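Local atomic coordinates of TCP pilus virulence regulatory protein (Vibrio cholerae, PDB entry 5SUX), a protein that probably activates transcription of toxin-coregulated pilus and other virulence genes as an AraC-family regulator, with a small carboxylic acid bound in its cupin-like pocket. Residues A[9-14]-A[78-83]; A[20-25]-A[257-262]; A[60-65]-A[161-166]. All coordinates share one frame; numbering follows the deposited sequence.

Interaction 1. Residues A[9-14]-A[78-83]; sequences TNVYRM and NINVSV. With 70H ((3E)-4-(8-methylnaphthalen-1-yl)but-3-enoic acid), chain B.
The Tyr12 ring and the isopropyl group of Val83 meet at the ring's edge: Val83 CG2 lies in the ring plane, 3.7 Å from Tyr12 CE2. One face of the same ring is taken by the bound butenoic acid, whose naphthalene carbon C06 sits 3.5 Å above the plane and over the ring centre, with the two planes tilted by only about 15°. The first torsion explains the placement: CG, anti to the carbonyl carbon (chi1 -54°), directs the ring obliquely back toward Val83. Its hydroxyl is fixed by a hydrogen bond to Tyr266 of helix 263-269.

Val81, the partner of Tyr12 across the strands, splits its two methyls between different neighbours. CG1 is 3.8 Å from ligand C15, whereas CG2 meets the thioether of Met14, with 3.7 Å between Val81 CG2 and Met14 SD. Val11 and Asn80 belong to the other face of the sheet, where Val11 CG1 approaches Asn80 CB at 3.8 Å and Val11 CG2 lies beside the Ser82 hydroxyl. Arg13 is on this side too, exposed and poorly ordered.

The backbones run antiparallel, at 155°. Three doubly bonded pairs, Asn10 with Val83, Tyr12 with Val81 and Met14 with Ile79, alternate with two non-hydrogen-bonded ones; Tyr12 N to Val81 O is 2.8 Å and Val81 N to Tyr12 O is 2.7 Å. Strand 7-14 is the outermost of its sheet within the chain, and strand 79-86 is bonded on its other flank to strand 31-35, which begins with Lys31, the ligand's hydrogen-bonding partner. An antiparallel sheet with one mixed face (Val11, Arg13, Asn80, Ser82) and one mainly apolar face, its Tyr12 and Val81 against a small molecule, is the form expected of a cupin-like ligand-binding barrel.

Interaction 2. Residues A[20-25]-A[257-262]; sequences YIFNNL and STMNVA. With 70H ((3E)-4-(8-methylnaphthalen-1-yl)but-3-enoic acid), chain B.
Tyr20 and Phe22 present different surfaces to the bound acid. Ligand C05 lies 3.8 Å above the Tyr20 plane, over the ring centre, while a bridging water sits in the plane at the ring's edge. Phe22 has C05 in its plane at the edge and comes closest through its CZ, 3.4 Å from ligand C03. Also at the Phe22 edge are Met259 CE and the carbonyl oxygen of Thr258.

Met259 makes a Met-aromatic contact there: its SD is 5.1 Å from the Phe22 centroid and 78° off the ring normal. Bends at chi2 (-72°) and chi3 (-71°) curl the chain back, so that CE reaches ligand C10 at 3.9 Å while SD packs on Leu25 CD1.

A single direct hydrogen bond joins the backbones, Asn23 N to Thr258 O at 3.1 Å, nearly straight at the proton but with the donor tilted from the carbonyl plane. Waters bridge further polar groups. One molecule accepts from Ile21 N and donates to Met259 O, each at 2.8 Å; another donates to both Asn24 O and Thr258 OG1, which is also hydrogen-bonded to Val254 O, one turn back in helix 248-259.

At the C-terminal end of that helix, Thr258 O is thus satisfied by strand 19-26 and Met259 O by water. Because Met259 touches ligand and strand together, the chemistry is consistent with ligand binding being sensed at the helix-turn-helix region.

Interaction 3. Residues A[60-65]-A[161-166]; sequences LLKKNS and SIFITD
A type II beta turn from Lys62 to Ser65, with Asn64 at positive phi (69°), ends strand 57-61 and faces the irregular segment 161-166, whose backbone comes nearest at Phe163. The turn leads from strand 57-61 of the five-stranded sheet to strand 66-73 of the four-stranded sheet of the cupin-like domain, and the facing loop leads from helix 141-159 to helix 170-179.

Phe163 carries most of the apolar contact. With CG anti to the backbone N (chi1 -174°), its ring reaches back onto the end of the strand, where CZ meets Leu60 CB at 3.7 Å and CE1 meets Lys62 CA at 3.6 Å. The approach is oblique to the ring. Leu60 packs further on Phe151 and Val155 of helix 141-159, whereas Leu61 points away, to the side where the ligand is bound.

Lys62 extends across the loop through two anti torsions and then bends at chi3 and chi4, passing along the backbone carbonyls. Its CB packs against Phe163 CE1, and NZ ends 4.0 Å from Thr165 CB, the two side chains meeting at about a right angle. No hydrogen bond joins the segments.

Polar anchoring comes from other residues: Glu156 accepts from the N-H groups of both Phe163 and Ile164, and Asn64 bonds to Glu172 and Ser175 of helix 170-179. Within the turn Lys62 O is gripped twice, by Ser65 N and, in the carbonyl plane on a lone pair, by Ser65 OG at 2.6 Å. Ile162 O, buried here without a hydrogen-bonding partner in the model, has Lys62 CE at 3.1 Å.

Interactions 1 and 2 join directly, because Tyr20 OH of 20-25 hydrogen-bonds to Arg13 O of 9-14 at 2.8 Å, and both line the same ligand. Interaction 3 touches neither, yet shares a sheet with interaction 1 through strand 57-61. Interaction 1 is regular strand pairing with one face on the ligand and the other, with Val11 and Arg13, exposed. Interaction 2 joins a strand to the helix-turn-helix region through one direct backbone bond, bridging waters and the packing of Met259; Phe22, Leu25, Thr258 and Met259 are buried, Asn23, Ser257 and Asn260 exposed. Interaction 3 packs a turn on a loop with no hydrogen bond between them, and none of its touching residues is exposed.

Interaction 1. Residues A[9-14]-A[78-83]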
loop_
_atom_site.group_PDB
_atom_site.type_symbol
_atom_site.label_atom_id
_atom_site.label_comp_id
_atom_site.label_asym_id
_atom_site.label_seq_id
_atom_site.Cartn_x
_atom_site.Cartn_y
_atom_site.Cartn_z
ATOM N N THR A 9 -6.176 -1.399 9.945
ATOM C CA THR A 9 -7.390 -1.417 9.141
ATOM C C THR A 9 -8.122 -0.086 9.226
ATOM O O THR A 9 -8.103 0.591 10.259
ATOM C CB THR A 9 -8.329 -2.547 9.585
ATOM O OG1 THR A 9 -8.665 -2.371 10.967
ATOM C CG2 THR A 9 -7.659 -3.902 9.401
ATOM N N ASN A 10 -8.778 0.274 8.124
ATOM C CA ASN A 10 -9.595 1.476 8.043
ATOM C C ASN A 10 -10.761 1.215 7.100
ATOM O O ASN A 10 -10.664 0.395 6.183
ATOM C CB ASN A 10 -8.788 2.688 7.557
ATOM C CG ASN A 10 -7.803 3.191 8.594
ATOM O OD1 ASN A 10 -6.595 2.994 8.466
ATOM N ND2 ASN A 10 -8.317 3.849 9.626
ATOM N N VAL A 11 -11.867 1.918 7.338
ATOM C CA VAL A 11 -13.051 1.848 6.490
ATOM C C VAL A 11 -13.418 3.263 6.069
ATOM O O VAL A 11 -13.553 4.151 6.918
ATOM C CB VAL A 11 -14.236 1.171 7.205
ATOM C CG1 VAL A 11 -15.474 1.192 6.320
ATOM C CG2 VAL A 11 -13.881 -0.254 7.584
ATOM N N TYR A 12 -13.578 3.471 4.762
ATOM C CA TYR A 12 -13.872 4.778 4.193
ATOM C C TYR A 12 -15.211 4.738 3.469
ATOM O O TYR A 12 -15.581 3.712 2.892
ATOM C CB TYR A 12 -12.773 5.210 3.218
ATOM C CG TYR A 12 -11.383 5.176 3.805
ATOM C CD1 TYR A 12 -10.891 6.252 4.532
ATOM C CD2 TYR A 12 -10.559 4.072 3.627
ATOM C CE1 TYR A 12 -9.619 6.229 5.069
ATOM C CE2 TYR A 12 -9.284 4.040 4.161
ATOM C CZ TYR A 12 -8.818 5.121 4.880
ATOM O OH TYR A 12 -7.548 5.095 5.414
ATOM N N ARG A 13 -15.930 5.858 3.493
ATOM C CA ARG A 13 -17.244 5.954 2.872
ATOM C C ARG A 13 -17.149 6.616 1.504
ATOM O O ARG A 13 -16.414 7.592 1.319
ATOM C CB ARG A 13 -18.219 6.733 3.761
ATOM C CG ARG A 13 -19.636 6.832 3.201
ATOM C CD ARG A 13 -20.686 6.729 4.301
ATOM N NE ARG A 13 -21.078 8.034 4.824
ATOM C CZ ARG A 13 -20.932 8.395 6.096
ATOM N NH1 ARG A 13 -20.414 7.545 6.978
ATOM N NH2 ARG A 13 -21.308 9.602 6.499
ATOM N N MET A 14 -17.886 6.063 0.543
ATOM C CA MET A 14 -18.034 6.629 -0.792
ATOM C C MET A 14 -19.513 6.870 -1.041
ATOM O O MET A 14 -20.320 5.941 -0.928
ATOM C CB MET A 14 -17.476 5.692 -1.864
ATOM C CG MET A 14 -15.975 5.554 -1.883
ATOM S SD MET A 14 -15.425 4.674 -3.354
ATOM C CE MET A 14 -15.505 5.988 -4.563
ATOM N N ASN A 78 -24.642 4.084 -0.427
ATOM C CA ASN A 78 -23.307 4.404 0.057
ATOM C C ASN A 78 -22.439 3.153 0.114
ATOM O O ASN A 78 -22.881 2.089 0.554
ATOM C CB ASN A 78 -23.382 5.058 1.437
ATOM C CG ASN A 78 -23.924 6.473 1.385
ATOM O OD1 ASN A 78 -23.918 7.113 0.333
ATOM N ND2 ASN A 78 -24.386 6.972 2.524
ATOM N N ILE A 79 -21.198 3.291 -0.337
ATOM C CA ILE A 79 -20.241 2.193 -0.395
ATOM C C ILE A 79 -19.190 2.401 0.686
ATOM O O ILE A 79 -18.707 3.520 0.890
ATOM C CB ILE A 79 -19.586 2.093 -1.788
ATOM C CG1 ILE A 79 -20.616 1.677 -2.838
ATOM C CG2 ILE A 79 -18.415 1.125 -1.772
ATOM C CD1 ILE A 79 -20.044 1.561 -4.236
ATOM N N ASN A 80 -18.846 1.323 1.383
ATOM C CA ASN A 80 -17.751 1.323 2.342
ATOM C C ASN A 80 -16.547 0.616 1.734
ATOM O O ASN A 80 -16.655 -0.532 1.290
ATOM C CB ASN A 80 -18.158 0.641 3.648
ATOM C CG ASN A 80 -19.138 1.466 4.456
ATOM O OD1 ASN A 80 -19.032 2.691 4.516
ATOM N ND2 ASN A 80 -20.098 0.798 5.084
ATOM N N VAL A 81 -15.411 1.304 1.709
ATOM C CA VAL A 81 -14.154 0.740 1.229
ATOM C C VAL A 81 -13.317 0.363 2.443
ATOM O O VAL A 81 -13.008 1.218 3.281
ATOM C CB VAL A 81 -13.401 1.727 0.324
ATOM C CG1 VAL A 81 -12.204 1.045 -0.321
ATOM C CG2 VAL A 81 -14.334 2.300 -0.731
ATOM N N SER A 82 -12.956 -0.913 2.542
ATOM C CA SER A 82 -12.136 -1.416 3.635
ATOM C C SER A 82 -10.700 -1.564 3.155
ATOM O O SER A 82 -10.459 -2.147 2.096
ATOM C CB SER A 82 -12.662 -2.762 4.136
ATOM O OG SER A 82 -13.998 -2.650 4.596
ATOM N N VAL A 83 -9.753 -1.036 3.927
ATOM C CA VAL A 83 -8.335 -1.105 3.592
ATOM C C VAL A 83 -7.599 -1.777 4.741
ATOM O O VAL A 83 -7.716 -1.347 5.895
ATOM C CB VAL A 83 -7.744 0.289 3.309
ATOM C CG1 VAL A 83 -6.284 0.171 2.889
ATOM C CG2 VAL A 83 -8.553 1.008 2.241
HETATM C C10 70H B . -4.982 5.528 2.428
HETATM C C11 70H B . -3.526 5.425 2.835
HETATM C C12 70H B . -3.237 4.098 3.503
HETATM C C15 70H B . -9.656 3.724 -1.270
HETATM C C01 70H B . -5.542 2.601 -0.742
HETATM C C02 70H B . -6.977 3.093 -0.839
HETATM C C03 70H B . -7.556 4.204 -0.102
HETATM C C04 70H B . -8.882 4.484 -0.346
HETATM C C05 70H B . -9.563 5.548 0.315
HETATM C C06 70H B . -8.901 6.345 1.228
HETATM C C07 70H B . -7.561 6.087 1.492
HETATM C C08 70H B . -6.872 5.052 0.865
HETATM C C09 70H B . -5.416 4.946 1.290
HETATM O O13 70H B . -2.050 3.698 3.602
HETATM O O14 70H B . -4.176 3.396 3.964
HETATM C C16 70H B . -9.090 2.670 -1.962
HETATM C C17 70H B . -7.755 2.366 -1.738
#

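Interaction 2. Residues A[20-25]-A[257-262]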
loop_
_atom_site.group_PDB
_atom_site.type_symbol
_atom_site.label_atom_id
_atom_site.label_comp_id
_atom_site.label_asym_id
_atom_site.label_seq_id
_atom_site.Cartn_x
_atom_site.Cartn_y
_atom_site.Cartn_z
ATOM N N TYR A 20 -12.063 8.750 -5.210
ATOM C CA TYR A 20 -10.754 8.878 -4.590
ATOM C C TYR A 20 -9.691 8.787 -5.676
ATOM O O TYR A 20 -9.761 7.917 -6.548
ATOM C CB TYR A 20 -10.526 7.786 -3.543
ATOM C CG TYR A 20 -11.375 7.915 -2.298
ATOM C CD1 TYR A 20 -12.369 6.988 -2.013
ATOM C CD2 TYR A 20 -11.176 8.957 -1.401
ATOM C CE1 TYR A 20 -13.140 7.096 -0.872
ATOM C CE2 TYR A 20 -11.948 9.074 -0.258
ATOM C CZ TYR A 20 -12.929 8.141 0.000
ATOM O OH TYR A 20 -13.702 8.249 1.135
ATOM N N ILE A 21 -8.716 9.694 -5.629
ATOM C CA ILE A 21 -7.680 9.793 -6.655
ATOM C C ILE A 21 -6.325 9.842 -5.964
ATOM O O ILE A 21 -6.090 10.709 -5.114
ATOM C CB ILE A 21 -7.863 11.028 -7.552
ATOM C CG1 ILE A 21 -9.299 11.113 -8.067
ATOM C CG2 ILE A 21 -6.889 10.980 -8.722
ATOM C CD1 ILE A 21 -9.553 12.293 -8.978
ATOM N N PHE A 22 -5.432 8.936 -6.344
ATOM C CA PHE A 22 -4.114 8.835 -5.737
ATOM C C PHE A 22 -3.047 8.990 -6.809
ATOM O O PHE A 22 -3.139 8.378 -7.877
ATOM C CB PHE A 22 -3.965 7.508 -4.994
ATOM C CG PHE A 22 -5.039 7.278 -3.971
ATOM C CD1 PHE A 22 -5.032 7.976 -2.775
ATOM C CD2 PHE A 22 -6.071 6.386 -4.216
ATOM C CE1 PHE A 22 -6.025 7.780 -1.835
ATOM C CE2 PHE A 22 -7.068 6.186 -3.278
ATOM C CZ PHE A 22 -7.045 6.884 -2.086
ATOM N N ASN A 23 -2.049 9.822 -6.523
ATOM C CA ASN A 23 -0.963 10.109 -7.451
ATOM C C ASN A 23 0.349 10.028 -6.689
ATOM O O ASN A 23 0.531 10.735 -5.692
ATOM C CB ASN A 23 -1.135 11.492 -8.086
ATOM C CG ASN A 23 -0.062 11.798 -9.110
ATOM O OD1 ASN A 23 0.372 10.921 -9.855
ATOM N ND2 ASN A 23 0.378 13.050 -9.146
ATOM N N ASN A 24 1.257 9.172 -7.160
ATOM C CA ASN A 24 2.546 8.945 -6.506
ATOM C C ASN A 24 2.360 8.504 -5.057
ATOM O O ASN A 24 3.090 8.932 -4.160
ATOM C CB ASN A 24 3.444 10.183 -6.588
ATOM C CG ASN A 24 3.981 10.418 -7.983
ATOM O OD1 ASN A 24 3.917 9.538 -8.840
ATOM N ND2 ASN A 24 4.514 11.610 -8.220
ATOM N N LEU A 25 1.371 7.644 -4.826
ATOM C CA LEU A 25 1.132 7.086 -3.499
ATOM C C LEU A 25 2.131 5.965 -3.251
ATOM O O LEU A 25 2.044 4.898 -3.868
ATOM C CB LEU A 25 -0.298 6.573 -3.370
ATOM C CG LEU A 25 -0.624 5.981 -1.995
ATOM C CD1 LEU A 25 -0.551 7.053 -0.914
ATOM C CD2 LEU A 25 -1.985 5.305 -1.995
ATOM N N SER A 257 -1.532 16.859 -3.397
ATOM C CA SER A 257 -1.272 16.314 -4.724
ATOM C C SER A 257 -1.227 14.791 -4.722
ATOM O O SER A 257 -1.484 14.175 -5.762
ATOM C CB SER A 257 0.039 16.873 -5.279
ATOM O OG SER A 257 1.155 16.202 -4.722
ATOM N N THR A 258 -0.917 14.176 -3.581
ATOM C CA THR A 258 -0.848 12.724 -3.472
ATOM C C THR A 258 -2.206 12.102 -3.170
ATOM O O THR A 258 -2.569 11.084 -3.773
ATOM C CB THR A 258 0.151 12.326 -2.379
ATOM O OG1 THR A 258 1.441 12.878 -2.675
ATOM C CG2 THR A 258 0.267 10.810 -2.284
ATOM N N MET A 259 -2.970 12.703 -2.258
ATOM C CA MET A 259 -4.185 12.100 -1.732
ATOM C C MET A 259 -5.467 12.758 -2.223
ATOM O O MET A 259 -6.547 12.197 -2.001
ATOM C CB MET A 259 -4.163 12.135 -0.197
ATOM C CG MET A 259 -2.973 11.421 0.423
ATOM S SD MET A 259 -3.106 9.630 0.281
ATOM C CE MET A 259 -4.419 9.299 1.455
ATOM N N ASN A 260 -5.383 13.923 -2.868
ATOM C CA ASN A 260 -6.516 14.714 -3.345
ATOM C C ASN A 260 -7.358 15.283 -2.209
ATOM O O ASN A 260 -8.459 15.793 -2.457
ATOM C CB ASN A 260 -7.414 13.917 -4.301
ATOM C CG ASN A 260 -8.220 14.809 -5.228
ATOM O OD1 ASN A 260 -7.723 15.823 -5.718
ATOM N ND2 ASN A 260 -9.474 14.439 -5.465
ATOM N N VAL A 261 -6.878 15.209 -0.967
ATOM C CA VAL A 261 -7.530 15.840 0.172
ATOM C C VAL A 261 -6.465 16.521 1.022
ATOM O O VAL A 261 -5.294 16.130 1.015
ATOM C CB VAL A 261 -8.339 14.836 1.029
ATOM C CG1 VAL A 261 -9.452 14.198 0.211
ATOM C CG2 VAL A 261 -7.422 13.775 1.621
ATOM N N ALA A 262 -6.880 17.551 1.752
ATOM C CA ALA A 262 -5.974 18.217 2.671
ATOM C C ALA A 262 -5.667 17.299 3.853
ATOM O O ALA A 262 -6.480 16.440 4.206
ATOM C CB ALA A 262 -6.580 19.529 3.166
HETATM C C10 70H B . -4.982 5.528 2.428
HETATM C C11 70H B . -3.526 5.425 2.835
HETATM C C12 70H B . -3.237 4.098 3.503
HETATM C C15 70H B . -9.656 3.724 -1.270
HETATM C C01 70H B . -5.542 2.601 -0.742
HETATM C C02 70H B . -6.977 3.093 -0.839
HETATM C C03 70H B . -7.556 4.204 -0.102
HETATM C C04 70H B . -8.882 4.484 -0.346
HETATM C C05 70H B . -9.563 5.548 0.315
HETATM C C06 70H B . -8.901 6.345 1.228
HETATM C C07 70H B . -7.561 6.087 1.492
HETATM C C08 70H B . -6.872 5.052 0.865
HETATM C C09 70H B . -5.416 4.946 1.290
HETATM O O13 70H B . -2.050 3.698 3.602
HETATM O O14 70H B . -4.176 3.396 3.964
HETATM C C16 70H B . -9.090 2.670 -1.962
HETATM C C17 70H B . -7.755 2.366 -1.738
HETATM O O HOH W 1 -8.760 11.002 -3.149
HETATM O O HOH W 2 -4.459 12.683 -6.093
HETATM O O HOH W 3 -2.073 15.053 -8.305
HETATM O O HOH W 4 3.791 11.479 -3.068
#

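Interaction 3. Residues A[60-65]-A[161-166]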
loop_
_atom_site.group_PDB
_atom_site.type_symbol
_atom_site.label_atom_id
_atom_site.label_comp_id
_atom_site.label_asym_id
_atom_site.label_seq_id
_atom_site.Cartn_x
_atom_site.Cartn_y
_atom_site.Cartn_z
ATOM N N LEU A 60 -5.038 -5.959 -4.525
ATOM C CA LEU A 60 -3.784 -6.065 -3.794
ATOM C C LEU A 60 -2.809 -5.002 -4.286
ATOM O O LEU A 60 -2.661 -4.798 -5.495
ATOM C CB LEU A 60 -3.154 -7.455 -3.965
ATOM C CG LEU A 60 -3.903 -8.731 -3.557
ATOM C CD1 LEU A 60 -4.460 -8.617 -2.151
ATOM C CD2 LEU A 60 -5.002 -9.116 -4.549
ATOM N N LEU A 61 -2.143 -4.334 -3.348
ATOM C CA LEU A 61 -1.159 -3.304 -3.659
ATOM C C LEU A 61 0.203 -3.735 -3.134
ATOM O O LEU A 61 0.354 -4.010 -1.938
ATOM C CB LEU A 61 -1.562 -1.953 -3.061
ATOM C CG LEU A 61 -2.916 -1.401 -3.515
ATOM C CD1 LEU A 61 -3.205 -0.067 -2.841
ATOM C CD2 LEU A 61 -2.970 -1.265 -5.031
ATOM N N LYS A 62 1.190 -3.774 -4.024
ATOM C CA LYS A 62 2.495 -4.336 -3.708
ATOM C C LYS A 62 3.340 -3.356 -2.901
ATOM O O LYS A 62 3.364 -2.155 -3.183
ATOM C CB LYS A 62 3.221 -4.714 -4.999
ATOM C CG LYS A 62 4.489 -5.524 -4.815
ATOM C CD LYS A 62 5.243 -5.627 -6.135
ATOM C CE LYS A 62 5.943 -6.967 -6.275
ATOM N NZ LYS A 62 7.388 -6.824 -6.603
ATOM N N LYS A 63 4.038 -3.882 -1.894
ATOM C CA LYS A 63 4.932 -3.059 -1.091
ATOM C C LYS A 63 6.008 -2.425 -1.967
ATOM O O LYS A 63 6.526 -3.052 -2.895
ATOM C CB LYS A 63 5.582 -3.899 0.013
ATOM C CG LYS A 63 6.429 -3.093 0.993
ATOM C CD LYS A 63 7.111 -3.986 2.022
ATOM C CE LYS A 63 7.953 -3.167 2.992
ATOM N NZ LYS A 63 8.628 -4.017 4.012
ATOM N N ASN A 64 6.329 -1.165 -1.667
ATOM C CA ASN A 64 7.330 -0.351 -2.353
ATOM C C ASN A 64 6.919 0.038 -3.766
ATOM O O ASN A 64 7.761 0.508 -4.541
ATOM C CB ASN A 64 8.701 -1.037 -2.393
ATOM C CG ASN A 64 9.293 -1.219 -1.014
ATOM O OD1 ASN A 64 9.243 -0.314 -0.183
ATOM N ND2 ASN A 64 9.851 -2.397 -0.759
ATOM N N SER A 65 5.653 -0.140 -4.127
ATOM C CA SER A 65 5.182 0.370 -5.402
ATOM C C SER A 65 4.757 1.827 -5.261
ATOM O O SER A 65 4.500 2.326 -4.162
ATOM C CB SER A 65 4.018 -0.468 -5.930
ATOM O OG SER A 65 2.913 -0.438 -5.043
ATOM N N SER A 161 3.387 -13.700 -11.394
ATOM C CA SER A 161 4.255 -12.605 -10.994
ATOM C C SER A 161 4.506 -12.659 -9.495
ATOM O O SER A 161 3.671 -13.138 -8.722
ATOM C CB SER A 161 3.658 -11.242 -11.375
ATOM O OG SER A 161 2.628 -10.870 -10.477
ATOM N N ILE A 162 5.670 -12.157 -9.095
ATOM C CA ILE A 162 6.046 -12.102 -7.688
ATOM C C ILE A 162 5.306 -10.951 -7.021
ATOM O O ILE A 162 5.358 -9.808 -7.490
ATOM C CB ILE A 162 7.568 -11.939 -7.539
ATOM C CG1 ILE A 162 8.296 -13.174 -8.073
ATOM C CG2 ILE A 162 7.939 -11.671 -6.086
ATOM C CD1 ILE A 162 7.953 -14.449 -7.341
ATOM N N PHE A 163 4.606 -11.251 -5.928
ATOM C CA PHE A 163 3.974 -10.228 -5.104
ATOM C C PHE A 163 4.751 -9.975 -3.819
ATOM O O PHE A 163 5.082 -8.828 -3.508
ATOM C CB PHE A 163 2.529 -10.624 -4.778
ATOM C CG PHE A 163 1.757 -9.560 -4.048
ATOM C CD1 PHE A 163 1.396 -8.387 -4.688
ATOM C CD2 PHE A 163 1.390 -9.736 -2.723
ATOM C CE1 PHE A 163 0.682 -7.407 -4.023
ATOM C CE2 PHE A 163 0.678 -8.759 -2.051
ATOM C CZ PHE A 163 0.323 -7.593 -2.701
ATOM N N ILE A 164 5.054 -11.033 -3.069
ATOM C CA ILE A 164 5.899 -10.932 -1.881
ATOM C C ILE A 164 7.342 -10.836 -2.369
ATOM O O ILE A 164 7.943 -11.837 -2.760
ATOM C CB ILE A 164 5.697 -12.116 -0.933
ATOM C CG1 ILE A 164 4.211 -12.297 -0.614
ATOM C CG2 ILE A 164 6.490 -11.911 0.346
ATOM C CD1 ILE A 164 3.589 -11.108 0.089
ATOM N N THR A 165 7.900 -9.628 -2.352
ATOM C CA THR A 165 9.242 -9.402 -2.865
ATOM C C THR A 165 10.291 -9.740 -1.807
ATOM O O THR A 165 9.990 -9.903 -0.621
ATOM C CB THR A 165 9.405 -7.951 -3.325
ATOM O OG1 THR A 165 10.693 -7.778 -3.929
ATOM C CG2 THR A 165 9.269 -6.997 -2.149
ATOM N N ASP A 166 11.539 -9.840 -2.255
ATOM C CA ASP A 166 12.631 -10.291 -1.406
ATOM C C ASP A 166 13.278 -9.117 -0.671
ATOM O O ASP A 166 13.115 -7.951 -1.037
ATOM C CB ASP A 166 13.678 -11.041 -2.234
ATOM C CG ASP A 166 14.633 -11.849 -1.376
ATOM O OD1 ASP A 166 15.794 -12.036 -1.791
ATOM O OD2 ASP A 166 14.221 -12.294 -0.283
#